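Local coordinates for carbohydrate deacetylase Agd3 (Neosartorya fumigata, PDB 6NWZ), which probably removes acetyl groups from the exopolysaccharide galactosaminogalactan and is required for biofilm formation by this fungus, at residues H385-F390 with S408-W413; N428-P433 with N450-C455; D256-T261 with V302-N307; F390-Q395 with P432-G437. All coordinates share one frame; numbering follows the deposited sequence.

Interaction 1. Residues H385-F390 with S408-W413; sequences HISHTF and SFNQAW. With ZN (zinc ion), chain L.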
loop_
_atom_site.group_PDB
_atom_site.type_symbol
_atom_site.label_atom_id
_atom_site.label_comp_id
_atom_site.label_asym_id
_atom_site.label_seq_id
_atom_site.Cartn_x
_atom_site.Cartn_y
_atom_site.Cartn_z
ATOM N N HIS A 385 16.554 2.049 -11.033
ATOM C CA HIS A 385 16.595 1.803 -12.467
ATOM C C HIS A 385 16.000 0.441 -12.789
ATOM O O HIS A 385 16.272 -0.546 -12.099
ATOM C CB HIS A 385 18.032 1.903 -12.991
ATOM C CG HIS A 385 18.703 3.190 -12.623
ATOM N ND1 HIS A 385 18.618 4.323 -13.403
ATOM C CD2 HIS A 385 19.432 3.535 -11.537
ATOM C CE1 HIS A 385 19.284 5.305 -12.823
ATOM N NE2 HIS A 385 19.789 4.852 -11.689
ATOM N N ILE A 386 15.186 0.401 -13.844
ATOM C CA ILE A 386 14.560 -0.834 -14.298
ATOM C C ILE A 386 14.261 -0.680 -15.783
ATOM O O ILE A 386 14.156 0.436 -16.299
ATOM C CB ILE A 386 13.279 -1.148 -13.482
ATOM C CG1 ILE A 386 12.813 -2.585 -13.735
ATOM C CG2 ILE A 386 12.197 -0.123 -13.788
ATOM C CD1 ILE A 386 11.465 -2.893 -13.137
ATOM N N SER A 387 14.142 -1.809 -16.483
ATOM C CA SER A 387 13.902 -1.795 -17.921
ATOM C C SER A 387 12.429 -1.558 -18.236
ATOM O O SER A 387 11.540 -2.103 -17.577
ATOM C CB SER A 387 14.347 -3.111 -18.560
ATOM O OG SER A 387 14.002 -3.147 -19.938
ATOM N N HIS A 388 12.181 -0.755 -19.269
ATOM C CA HIS A 388 10.841 -0.481 -19.777
ATOM C C HIS A 388 10.727 -0.895 -21.245
ATOM O O HIS A 388 9.959 -0.303 -22.011
ATOM C CB HIS A 388 10.498 0.997 -19.589
ATOM C CG HIS A 388 9.038 1.309 -19.706
ATOM N ND1 HIS A 388 8.062 0.572 -19.071
ATOM C CD2 HIS A 388 8.390 2.295 -20.373
ATOM C CE1 HIS A 388 6.875 1.084 -19.349
ATOM N NE2 HIS A 388 7.047 2.130 -20.138
ATOM N N THR A 389 11.494 -1.925 -21.631
ATOM C CA THR A 389 11.693 -2.411 -23.001
ATOM C C THR A 389 12.469 -1.419 -23.861
ATOM O O THR A 389 12.580 -0.234 -23.524
ATOM C CB THR A 389 10.371 -2.765 -23.690
ATOM O OG1 THR A 389 9.619 -1.574 -23.957
ATOM C CG2 THR A 389 9.561 -3.709 -22.824
ATOM N N PHE A 390 13.015 -1.900 -24.979
ATOM C CA PHE A 390 13.935 -1.083 -25.763
ATOM C C PHE A 390 13.188 -0.007 -26.545
ATOM O O PHE A 390 13.449 1.188 -26.379
ATOM C CB PHE A 390 14.761 -1.975 -26.695
ATOM C CG PHE A 390 15.899 -1.261 -27.375
ATOM C CD1 PHE A 390 16.939 -0.721 -26.639
ATOM C CD2 PHE A 390 15.934 -1.145 -28.755
ATOM C CE1 PHE A 390 17.988 -0.067 -27.268
ATOM C CE2 PHE A 390 16.979 -0.494 -29.389
ATOM C CZ PHE A 390 18.005 0.045 -28.645
ATOM N N SER A 408 16.063 -8.087 -24.717
ATOM C CA SER A 408 17.506 -8.297 -24.780
ATOM C C SER A 408 18.249 -7.032 -25.197
ATOM O O SER A 408 19.327 -6.739 -24.663
ATOM C CB SER A 408 17.817 -9.447 -25.733
ATOM O OG SER A 408 17.044 -9.342 -26.915
ATOM N N PHE A 409 17.707 -6.277 -26.155
ATOM C CA PHE A 409 18.376 -5.052 -26.580
ATOM C C PHE A 409 18.474 -4.057 -25.433
ATOM O O PHE A 409 19.525 -3.445 -25.217
ATOM C CB PHE A 409 17.639 -4.424 -27.763
ATOM C CG PHE A 409 18.059 -4.961 -29.102
ATOM C CD1 PHE A 409 17.958 -6.313 -29.389
ATOM C CD2 PHE A 409 18.533 -4.106 -30.086
ATOM C CE1 PHE A 409 18.334 -6.802 -30.627
ATOM C CE2 PHE A 409 18.911 -4.591 -31.329
ATOM C CZ PHE A 409 18.810 -5.939 -31.598
ATOM N N ASN A 410 17.385 -3.884 -24.687
ATOM C CA ASN A 410 17.414 -2.957 -23.566
ATOM C C ASN A 410 18.342 -3.451 -22.462
ATOM O O ASN A 410 18.918 -2.639 -21.732
ATOM C CB ASN A 410 16.000 -2.741 -23.030
ATOM C CG ASN A 410 15.777 -1.332 -22.528
ATOM O OD1 ASN A 410 16.217 -0.361 -23.146
ATOM N ND2 ASN A 410 15.094 -1.210 -21.396
ATOM N N GLN A 411 18.500 -4.771 -22.327
ATOM C CA GLN A 411 19.456 -5.304 -21.361
ATOM C C GLN A 411 20.885 -4.975 -21.774
ATOM O O GLN A 411 21.700 -4.552 -20.945
ATOM C CB GLN A 411 19.276 -6.818 -21.214
ATOM C CG GLN A 411 17.989 -7.238 -20.524
ATOM C CD GLN A 411 17.717 -8.729 -20.640
ATOM O OE1 GLN A 411 17.045 -9.319 -19.792
ATOM N NE2 GLN A 411 18.231 -9.345 -21.699
ATOM N N ALA A 412 21.208 -5.168 -23.056
ATOM C CA ALA A 412 22.550 -4.857 -23.534
ATOM C C ALA A 412 22.826 -3.363 -23.453
ATOM O O ALA A 412 23.940 -2.949 -23.113
ATOM C CB ALA A 412 22.732 -5.359 -24.965
ATOM N N TRP A 413 21.818 -2.543 -23.757
ATOM C CA TRP A 413 21.974 -1.099 -23.632
ATOM C C TRP A 413 22.206 -0.692 -22.181
ATOM O O TRP A 413 23.090 0.125 -21.893
ATOM C CB TRP A 413 20.746 -0.393 -24.209
ATOM C CG TRP A 413 20.755 1.090 -24.009
ATOM C CD1 TRP A 413 21.427 2.017 -24.755
ATOM C CD2 TRP A 413 20.057 1.821 -22.995
ATOM N NE1 TRP A 413 21.191 3.281 -24.265
ATOM C CE2 TRP A 413 20.352 3.187 -23.185
ATOM C CE3 TRP A 413 19.212 1.453 -21.944
ATOM C CZ2 TRP A 413 19.831 4.183 -22.363
ATOM C CZ3 TRP A 413 18.694 2.445 -21.130
ATOM C CH2 TRP A 413 19.007 3.794 -21.344
HETATM ZN ZN ZN L . 5.587 3.480 -21.145
#
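Phe409, the first residue of the helical segment 408-413 to meet the other segment, sets its CB over one face of the Phe390 ring, 3.9 Å from the centroid and 21° off the ring normal, a CH-pi contact. The two rings themselves pair only obliquely, their planes 56° apart. Phe390 reaches the helix because CG stands opposite its own backbone N (chi1 -170°).

Asn410 follows and carries the polar part. Its ND2 donates to Ser387 OG over 2.7 Å, the hydroxyl lying in the amide plane, and also bonds His304 O. OD1 sits at the edge of the Phe390 ring, 3.6 Å from CD1, and accepts from Gly306 N, so both ends of this buried amide are engaged.

One turn on, Trp413 brings CB to 4.1 Å from Phe390 CE1, while its indole NE1 bonds Asn309.

Ser387 OG additionally accepts from Thr389 N at 3.3 Å, closing an ST turn just where strand 384-387 ends. The arrangement is that of a beta-alpha-beta unit, strand 384-387, helix 400-417 and strand 424-426, with His388 beyond the strand tip binding zinc through NE2.

Interaction 2. Residues N428-P433 with N450-C455; sequences NGIIPP and NGIRNC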
loop_
_atom_site.group_PDB
_atom_site.type_symbol
_atom_site.label_atom_id
_atom_site.label_comp_id
_atom_site.label_asym_id
_atom_site.label_seq_id
_atom_site.Cartn_x
_atom_site.Cartn_y
_atom_site.Cartn_z
ATOM N N ASN A 428 15.556 -8.734 -12.583
ATOM C CA ASN A 428 14.620 -9.811 -12.875
ATOM C C ASN A 428 13.211 -9.302 -13.142
ATOM O O ASN A 428 12.266 -10.100 -13.155
ATOM C CB ASN A 428 14.604 -10.822 -11.726
ATOM C CG ASN A 428 14.130 -10.212 -10.419
ATOM O OD1 ASN A 428 14.091 -8.992 -10.270
ATOM N ND2 ASN A 428 13.775 -11.061 -9.464
ATOM N N GLY A 429 13.046 -7.999 -13.355
ATOM C CA GLY A 429 11.726 -7.437 -13.565
ATOM C C GLY A 429 11.762 -6.293 -14.554
ATOM O O GLY A 429 12.801 -5.665 -14.783
ATOM N N ILE A 430 10.598 -6.032 -15.149
ATOM C CA ILE A 430 10.427 -4.938 -16.090
ATOM C C ILE A 430 9.140 -4.199 -15.760
ATOM O O ILE A 430 8.273 -4.698 -15.042
ATOM C CB ILE A 430 10.383 -5.413 -17.559
ATOM C CG1 ILE A 430 9.075 -6.163 -17.834
ATOM C CG2 ILE A 430 11.581 -6.282 -17.884
ATOM C CD1 ILE A 430 8.869 -6.516 -19.290
ATOM N N ILE A 431 9.032 -2.993 -16.302
ATOM C CA ILE A 431 7.758 -2.287 -16.382
ATOM C C ILE A 431 7.238 -2.494 -17.800
ATOM O O ILE A 431 7.723 -1.836 -18.731
ATOM C CB ILE A 431 7.910 -0.794 -16.051
ATOM C CG1 ILE A 431 8.597 -0.611 -14.691
ATOM C CG2 ILE A 431 6.552 -0.103 -16.099
ATOM C CD1 ILE A 431 8.736 0.838 -14.255
ATOM N N PRO A 432 6.289 -3.400 -18.020
ATOM C CA PRO A 432 5.856 -3.708 -19.392
ATOM C C PRO A 432 5.321 -2.469 -20.087
ATOM O O PRO A 432 4.660 -1.628 -19.459
ATOM C CB PRO A 432 4.761 -4.769 -19.191
ATOM C CG PRO A 432 4.376 -4.678 -17.746
ATOM C CD PRO A 432 5.601 -4.231 -17.018
ATOM N N PRO A 433 5.590 -2.316 -21.384
ATOM C CA PRO A 433 5.302 -1.041 -22.063
ATOM C C PRO A 433 3.801 -0.811 -22.168
ATOM O O PRO A 433 3.088 -1.579 -22.818
ATOM C CB PRO A 433 5.952 -1.219 -23.439
ATOM C CG PRO A 433 5.928 -2.709 -23.670
ATOM C CD PRO A 433 6.072 -3.354 -22.315
ATOM N N ASN A 450 14.764 -14.371 -21.190
ATOM C CA ASN A 450 15.755 -13.510 -20.571
ATOM C C ASN A 450 15.527 -13.531 -19.058
ATOM O O ASN A 450 14.639 -14.217 -18.552
ATOM C CB ASN A 450 15.682 -12.105 -21.165
ATOM C CG ASN A 450 15.886 -12.103 -22.674
ATOM O OD1 ASN A 450 17.015 -12.017 -23.162
ATOM N ND2 ASN A 450 14.792 -12.205 -23.422
ATOM N N GLY A 451 16.327 -12.779 -18.314
ATOM C CA GLY A 451 16.277 -12.903 -16.866
ATOM C C GLY A 451 15.014 -12.454 -16.148
ATOM O O GLY A 451 15.038 -12.300 -14.923
ATOM N N ILE A 452 13.905 -12.267 -16.869
ATOM C CA ILE A 452 12.716 -11.615 -16.322
ATOM C C ILE A 452 11.804 -12.654 -15.686
ATOM O O ILE A 452 11.444 -13.655 -16.318
ATOM C CB ILE A 452 11.972 -10.818 -17.409
ATOM C CG1 ILE A 452 12.906 -9.800 -18.055
ATOM C CG2 ILE A 452 10.759 -10.108 -16.822
ATOM C CD1 ILE A 452 13.714 -9.009 -17.059
ATOM N N ARG A 453 11.424 -12.406 -14.432
ATOM C CA ARG A 453 10.545 -13.281 -13.671
ATOM C C ARG A 453 9.325 -12.572 -13.107
ATOM O O ARG A 453 8.333 -13.238 -12.794
ATOM C CB ARG A 453 11.312 -13.930 -12.507
ATOM C CG ARG A 453 12.540 -14.716 -12.928
ATOM C CD ARG A 453 12.149 -16.042 -13.537
ATOM N NE ARG A 453 13.308 -16.800 -13.986
ATOM C CZ ARG A 453 13.720 -16.842 -15.247
ATOM N NH1 ARG A 453 13.058 -16.172 -16.180
ATOM N NH2 ARG A 453 14.789 -17.555 -15.580
ATOM N N ASN A 454 9.363 -11.250 -12.977
ATOM C CA ASN A 454 8.268 -10.487 -12.404
ATOM C C ASN A 454 8.107 -9.190 -13.181
ATOM O O ASN A 454 8.971 -8.794 -13.968
ATOM C CB ASN A 454 8.521 -10.179 -10.930
ATOM C CG ASN A 454 9.760 -9.338 -10.732
ATOM O OD1 ASN A 454 9.730 -8.123 -10.920
ATOM N ND2 ASN A 454 10.867 -9.983 -10.382
ATOM N N CYS A 455 6.992 -8.515 -12.936
ATOM C CA CYS A 455 6.727 -7.253 -13.603
ATOM C C CYS A 455 5.740 -6.459 -12.755
ATOM O O CYS A 455 5.558 -6.738 -11.564
ATOM C CB CYS A 455 6.207 -7.492 -15.030
ATOM S SG CYS A 455 4.491 -8.058 -15.123
#
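The carboxamides of Asn428 and Asn454 meet with their planes 84° apart, ND2 of Asn454 lying over one face of the Asn428 amide, 3.3 Å from its CG. The nitrogens of the pair are both donors, so this is packing and not a bond. On its other branch Asn454 lays OD1 beside Gly429 CA, at 3.4 Å, and has a weak bond to His594. With CG set between the backbone N and the carbonyl carbon (chi1 62°), the Asn454 side chain is folded back toward Asn428 and Gly429.

The backbone evidence is a single bridge, Gly429 with Asn454. Asn428 O accepts from two successive amides, Arg453 N at 2.8 Å and Asn454 N at 3.1 Å. Beyond it, Ile430 N to Asn454 O is a weak bond. The end-to-end directions of the two segments differ by 48°.

Apolar groups close the other side. Ile430 CG2 touches Ile452 CD1 at 3.6 Å, the two side chains crossing at about a right angle, and Pro432 CD rests on Cys455 CB at 3.9 Å. Arg453 NH1 bonds Trp448 O, and the guanidinium makes a cation-pi contact with the Trp448 ring.

Around the pair, Trp447 of helix 441-449 touches Ile430, Pro432, Ile452 and Cys455, and helix 400-417 adds Ile407 against Ile430. Ile431 bonds Ser387 of strand 384-387 and Cys455 bonds strand 487-492, so the single bridge joins strand 454-456 to the chain that runs beside strand 384-387.

Interaction 3. Residues D256-T261 with V302-N307; sequences DMFLVT and VGHNGN. With ZN (zinc ion), chain L.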
loop_
_atom_site.group_PDB
_atom_site.type_symbol
_atom_site.label_atom_id
_atom_site.label_comp_id
_atom_site.label_asym_id
_atom_site.label_seq_id
_atom_site.Cartn_x
_atom_site.Cartn_y
_atom_site.Cartn_z
ATOM N N ASP A 256 8.939 5.632 -19.370
ATOM C CA ASP A 256 9.178 6.312 -20.642
ATOM C C ASP A 256 10.414 7.206 -20.620
ATOM O O ASP A 256 10.507 8.151 -21.407
ATOM C CB ASP A 256 7.958 7.133 -21.075
ATOM C CG ASP A 256 6.726 6.283 -21.292
ATOM O OD1 ASP A 256 6.786 5.059 -21.049
ATOM O OD2 ASP A 256 5.694 6.843 -21.717
ATOM N N MET A 257 11.378 6.927 -19.744
ATOM C CA MET A 257 12.599 7.723 -19.729
ATOM C C MET A 257 13.387 7.523 -21.019
ATOM O O MET A 257 13.548 6.397 -21.501
ATOM C CB MET A 257 13.470 7.372 -18.527
ATOM C CG MET A 257 14.726 8.234 -18.394
ATOM S SD MET A 257 14.414 10.007 -18.175
ATOM C CE MET A 257 13.430 9.996 -16.681
ATOM N N PHE A 258 13.875 8.637 -21.568
ATOM C CA PHE A 258 14.577 8.812 -22.835
ATOM C C PHE A 258 13.612 8.893 -24.015
ATOM O O PHE A 258 14.056 9.170 -25.127
ATOM C CB PHE A 258 15.629 7.721 -23.120
ATOM C CG PHE A 258 16.840 7.798 -22.233
ATOM C CD1 PHE A 258 17.939 8.556 -22.601
ATOM C CD2 PHE A 258 16.878 7.111 -21.030
ATOM C CE1 PHE A 258 19.052 8.629 -21.786
ATOM C CE2 PHE A 258 17.988 7.180 -20.213
ATOM C CZ PHE A 258 19.075 7.938 -20.588
ATOM N N LEU A 259 12.316 8.677 -23.817
ATOM C CA LEU A 259 11.345 8.792 -24.894
ATOM C C LEU A 259 10.794 10.211 -24.978
ATOM O O LEU A 259 10.920 11.015 -24.051
ATOM C CB LEU A 259 10.186 7.811 -24.694
ATOM C CG LEU A 259 10.455 6.309 -24.793
ATOM C CD1 LEU A 259 9.161 5.520 -24.646
ATOM C CD2 LEU A 259 11.148 5.975 -26.102
ATOM N N VAL A 260 10.171 10.506 -26.117
ATOM C CA VAL A 260 9.383 11.715 -26.318
ATOM C C VAL A 260 7.913 11.321 -26.281
ATOM O O VAL A 260 7.506 10.363 -26.951
ATOM C CB VAL A 260 9.733 12.403 -27.650
ATOM C CG1 VAL A 260 8.851 13.621 -27.873
ATOM C CG2 VAL A 260 11.198 12.792 -27.681
ATOM N N THR A 261 7.122 12.043 -25.496
ATOM C CA THR A 261 5.698 11.765 -25.380
ATOM C C THR A 261 4.916 12.968 -25.884
ATOM O O THR A 261 5.340 14.115 -25.708
ATOM C CB THR A 261 5.293 11.428 -23.927
ATOM O OG1 THR A 261 5.475 12.572 -23.093
ATOM C CG2 THR A 261 6.128 10.261 -23.376
ATOM N N VAL A 302 13.246 4.699 -12.017
ATOM C CA VAL A 302 13.082 5.130 -13.400
ATOM C C VAL A 302 13.069 3.910 -14.316
ATOM O O VAL A 302 13.898 3.001 -14.164
ATOM C CB VAL A 302 14.200 6.106 -13.810
ATOM C CG1 VAL A 302 14.048 6.489 -15.266
ATOM C CG2 VAL A 302 14.155 7.338 -12.928
ATOM N N GLY A 303 12.130 3.891 -15.259
ATOM C CA GLY A 303 12.071 2.864 -16.274
ATOM C C GLY A 303 12.513 3.423 -17.611
ATOM O O GLY A 303 11.917 4.374 -18.123
ATOM N N HIS A 304 13.566 2.828 -18.173
ATOM C CA HIS A 304 14.252 3.368 -19.339
ATOM C C HIS A 304 13.815 2.674 -20.623
ATOM O O HIS A 304 13.501 1.484 -20.637
ATOM C CB HIS A 304 15.769 3.222 -19.193
ATOM C CG HIS A 304 16.334 3.902 -17.988
ATOM N ND1 HIS A 304 16.523 5.265 -17.927
ATOM C CD2 HIS A 304 16.763 3.408 -16.802
ATOM C CE1 HIS A 304 17.040 5.583 -16.754
ATOM N NE2 HIS A 304 17.196 4.475 -16.053
ATOM N N ASN A 305 13.823 3.435 -21.718
ATOM C CA ASN A 305 13.668 2.900 -23.067
ATOM C C ASN A 305 14.935 3.246 -23.841
ATOM O O ASN A 305 15.110 4.389 -24.271
ATOM C CB ASN A 305 12.433 3.471 -23.748
ATOM C CG ASN A 305 11.163 3.132 -23.014
ATOM O OD1 ASN A 305 10.688 3.903 -22.183
ATOM N ND2 ASN A 305 10.599 1.970 -23.317
ATOM N N GLY A 306 15.810 2.254 -24.025
ATOM C CA GLY A 306 17.097 2.512 -24.647
ATOM C C GLY A 306 17.003 3.090 -26.046
ATOM O O GLY A 306 17.852 3.891 -26.445
ATOM N N ASN A 307 15.979 2.697 -26.810
ATOM C CA ASN A 307 15.867 3.181 -28.183
ATOM C C ASN A 307 15.665 4.691 -28.228
ATOM O O ASN A 307 16.081 5.343 -29.193
ATOM C CB ASN A 307 14.728 2.460 -28.906
ATOM C CG ASN A 307 14.706 2.745 -30.400
ATOM O OD1 ASN A 307 15.618 2.359 -31.133
ATOM N ND2 ASN A 307 13.649 3.407 -30.862
HETATM ZN ZN ZN L . 5.587 3.480 -21.145
#
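Asp256 OD1, the one first-shell atom of this contact, binds zinc at 2.0 Å; Asn305 packs against Asp256 without touching the metal, and Asn305 OD1 lies 3.2 Å from Asp256 CA. Leu259 crosses the Asn305 side chain at about a right angle, with CD1 against the oxygen and CG and CD2 against CB.

The next shell is backbone. Met257 N donates to Gly303 O over 3.1 Å, and Asn305 N to Met257 O over 3.0 Å, which is the bond pattern of a parallel bridge between Met257 and His304. A type II turn from Asp256 to Leu259 overlaps the bridge, closed by Leu259 N to Asp256 O; Phe258 occupies its third position with a positive phi of 82°. Asp256 is the next-to-last residue of strand 252-257.

Further out are the side chains beside the bridge. Met257 and His304 lie side by side on one face of the sheet, and Met257 CB meets Val302 CG1 at 3.4 Å. That same methyl sits over a face of the His304 ring, toward its rim. Phe258 places CE2 3.3 Å from His304 ND1, the nitrogen being at the edge of the phenyl ring and in its plane; the ring planes are 51° apart. The far nitrogen of His304, NE2, is bonded to His385, and Trp374 of helix 369-375 packs on both His304 and Met257.

An aspartate near a strand end sharing zinc with His388 and His392 gives the Asp-His-His metal site familiar from polysaccharide deacetylases.

Interaction 4. Residues F390-Q395 with P432-G437; sequences FTHEEQ and PPAITG. With ZN (zinc ion), chain L.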
loop_
_atom_site.group_PDB
_atom_site.type_symbol
_atom_site.label_atom_id
_atom_site.label_comp_id
_atom_site.label_asym_id
_atom_site.label_seq_id
_atom_site.Cartn_x
_atom_site.Cartn_y
_atom_site.Cartn_z
ATOM N N PHE A 390 13.015 -1.900 -24.979
ATOM C CA PHE A 390 13.935 -1.083 -25.763
ATOM C C PHE A 390 13.188 -0.007 -26.545
ATOM O O PHE A 390 13.449 1.188 -26.379
ATOM C CB PHE A 390 14.761 -1.975 -26.695
ATOM C CG PHE A 390 15.899 -1.261 -27.375
ATOM C CD1 PHE A 390 16.939 -0.721 -26.639
ATOM C CD2 PHE A 390 15.934 -1.145 -28.755
ATOM C CE1 PHE A 390 17.988 -0.067 -27.268
ATOM C CE2 PHE A 390 16.979 -0.494 -29.389
ATOM C CZ PHE A 390 18.005 0.045 -28.645
ATOM N N THR A 391 12.235 -0.411 -27.384
ATOM C CA THR A 391 11.556 0.512 -28.285
ATOM C C THR A 391 10.165 0.904 -27.811
ATOM O O THR A 391 9.493 1.684 -28.494
ATOM C CB THR A 391 11.457 -0.095 -29.689
ATOM O OG1 THR A 391 10.386 -1.046 -29.730
ATOM C CG2 THR A 391 12.745 -0.803 -30.040
ATOM N N HIS A 392 9.719 0.381 -26.668
ATOM C CA HIS A 392 8.374 0.626 -26.142
ATOM C C HIS A 392 7.294 0.045 -27.053
ATOM O O HIS A 392 6.173 0.556 -27.108
ATOM C CB HIS A 392 8.132 2.119 -25.898
ATOM C CG HIS A 392 6.938 2.403 -25.044
ATOM N ND1 HIS A 392 5.646 2.235 -25.495
ATOM C CD2 HIS A 392 6.839 2.838 -23.766
ATOM C CE1 HIS A 392 4.802 2.555 -24.531
ATOM N NE2 HIS A 392 5.500 2.924 -23.472
ATOM N N GLU A 393 7.619 -1.033 -27.765
ATOM C CA GLU A 393 6.641 -1.692 -28.622
ATOM C C GLU A 393 5.550 -2.340 -27.782
ATOM O O GLU A 393 5.838 -3.057 -26.817
ATOM C CB GLU A 393 7.316 -2.746 -29.501
ATOM C CG GLU A 393 6.346 -3.537 -30.380
ATOM C CD GLU A 393 7.029 -4.645 -31.163
ATOM O OE1 GLU A 393 8.232 -4.886 -30.928
ATOM O OE2 GLU A 393 6.366 -5.277 -32.015
ATOM N N GLU A 394 4.299 -2.082 -28.150
ATOM C CA GLU A 394 3.169 -2.729 -27.498
ATOM C C GLU A 394 3.155 -4.212 -27.846
ATOM O O GLU A 394 3.349 -4.597 -29.003
ATOM C CB GLU A 394 1.864 -2.064 -27.929
ATOM C CG GLU A 394 2.011 -0.576 -28.221
ATOM C CD GLU A 394 1.369 0.302 -27.167
ATOM O OE1 GLU A 394 0.211 0.023 -26.792
ATOM O OE2 GLU A 394 2.019 1.272 -26.718
ATOM N N GLN A 395 2.922 -5.049 -26.838
ATOM C CA GLN A 395 3.136 -6.483 -26.968
ATOM C C GLN A 395 1.853 -7.299 -26.877
ATOM O O GLN A 395 1.927 -8.529 -26.789
ATOM C CB GLN A 395 4.130 -6.952 -25.906
ATOM C CG GLN A 395 5.411 -6.142 -25.883
ATOM C CD GLN A 395 6.348 -6.577 -24.783
ATOM O OE1 GLN A 395 6.092 -7.560 -24.090
ATOM N NE2 GLN A 395 7.445 -5.844 -24.614
ATOM N N PRO A 432 6.289 -3.400 -18.020
ATOM C CA PRO A 432 5.856 -3.708 -19.392
ATOM C C PRO A 432 5.321 -2.469 -20.087
ATOM O O PRO A 432 4.660 -1.628 -19.459
ATOM C CB PRO A 432 4.761 -4.769 -19.191
ATOM C CG PRO A 432 4.376 -4.678 -17.746
ATOM C CD PRO A 432 5.601 -4.231 -17.018
ATOM N N PRO A 433 5.590 -2.316 -21.384
ATOM C CA PRO A 433 5.302 -1.041 -22.063
ATOM C C PRO A 433 3.801 -0.811 -22.168
ATOM O O PRO A 433 3.088 -1.579 -22.818
ATOM C CB PRO A 433 5.952 -1.219 -23.439
ATOM C CG PRO A 433 5.928 -2.709 -23.670
ATOM C CD PRO A 433 6.072 -3.354 -22.315
ATOM N N ALA A 434 3.323 0.250 -21.513
ATOM C CA ALA A 434 1.892 0.546 -21.424
ATOM C C ALA A 434 1.113 -0.623 -20.830
ATOM O O ALA A 434 -0.072 -0.802 -21.125
ATOM C CB ALA A 434 1.310 0.932 -22.787
ATOM N N ILE A 435 1.782 -1.419 -19.990
ATOM C CA ILE A 435 1.218 -2.618 -19.376
ATOM C C ILE A 435 0.583 -3.491 -20.453
ATOM O O ILE A 435 -0.612 -3.808 -20.390
ATOM C CB ILE A 435 0.210 -2.254 -18.268
ATOM C CG1 ILE A 435 0.776 -1.140 -17.394
ATOM C CG2 ILE A 435 -0.076 -3.455 -17.376
ATOM C CD1 ILE A 435 2.067 -1.520 -16.698
ATOM N N THR A 436 1.372 -3.879 -21.455
ATOM C CA THR A 436 0.894 -4.695 -22.563
ATOM C C THR A 436 1.669 -6.005 -22.628
ATOM O O THR A 436 2.771 -6.133 -22.087
ATOM C CB THR A 436 1.000 -3.950 -23.910
ATOM O OG1 THR A 436 2.373 -3.681 -24.224
ATOM C CG2 THR A 436 0.229 -2.640 -23.860
ATOM N N GLY A 437 1.072 -6.989 -23.299
ATOM C CA GLY A 437 1.656 -8.306 -23.406
ATOM C C GLY A 437 1.390 -9.223 -22.234
ATOM O O GLY A 437 1.825 -10.382 -22.266
HETATM ZN ZN ZN L . 5.587 3.480 -21.145
#
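Gln395 and Gly437 bring two irregular loops together, their CA atoms 4.3 Å apart; Gly437 has a positive phi (83°), and Gln395 N donates to Thr436 OG1 across the gap over 3.0 Å in a nearly straight bond.

That hydroxyl does double duty, since it also donates to Pro433 O, in the carbonyl plane, at 2.6 Å. OG1 stands between the backbone N and the carbonyl carbon of Thr436 (chi1 64°), and the relay through it ties the turn of 432-437 to the main chain of 390-395.

Pro433 is the apolar centre of the contact. Its CB lies over the middle of the His392 ring, 4.0 Å from the centroid and only 4° off the ring normal, a CH-pi contact. Its CG meets the Glu393 carbonyl oxygen on one hand and, on the other, Gln395 NE2 at 3.6 Å, the extended glutamine crossing the pyrrolidine at about a right angle. The opposite end of that amide, OE1, is held by Trp447 NE1. Glu394 makes looser contacts: OE2 is 4.0 Å from Ala434 CB and also lies in the plane of the His392 ring, at its edge, while the carboxylate joins Asp335 at a separate zinc.

His392 NE2 binds its own zinc at 2.4 Å together with Asp256 and His388. Because proline meets the imidazole through carbon over the ring face, it offers no rival partner to NE2 in the ring plane; the contact is thus consistent with steadying the ring's orientation while leaving metal binding to the nitrogen.

Overall arrangement
Interactions 1, 3 and 4 each supply one ligand, His388, Asp256 and His392 respectively, to the same zinc, and their centres lie 10 to 12 Å apart. Interactions 1 and 3 are joined sheet-fashion, Ile386 N lying 2.9 Å from Val302 O, while Phe390 is common to 1 and 4. Asn307 N, 3.0 Å from Phe390 O, links 3 to 4. Interaction 2 contributes no ligand: it shares Pro432 and Pro433 with interaction 4 and adjoins interaction 1 where Ser387 O lies 3.0 Å from Ile431 N. It is a second layer, with the Pro432 side chain about 8 Å from a bound zinc, and comes no nearer than about 4 Å to interaction 3.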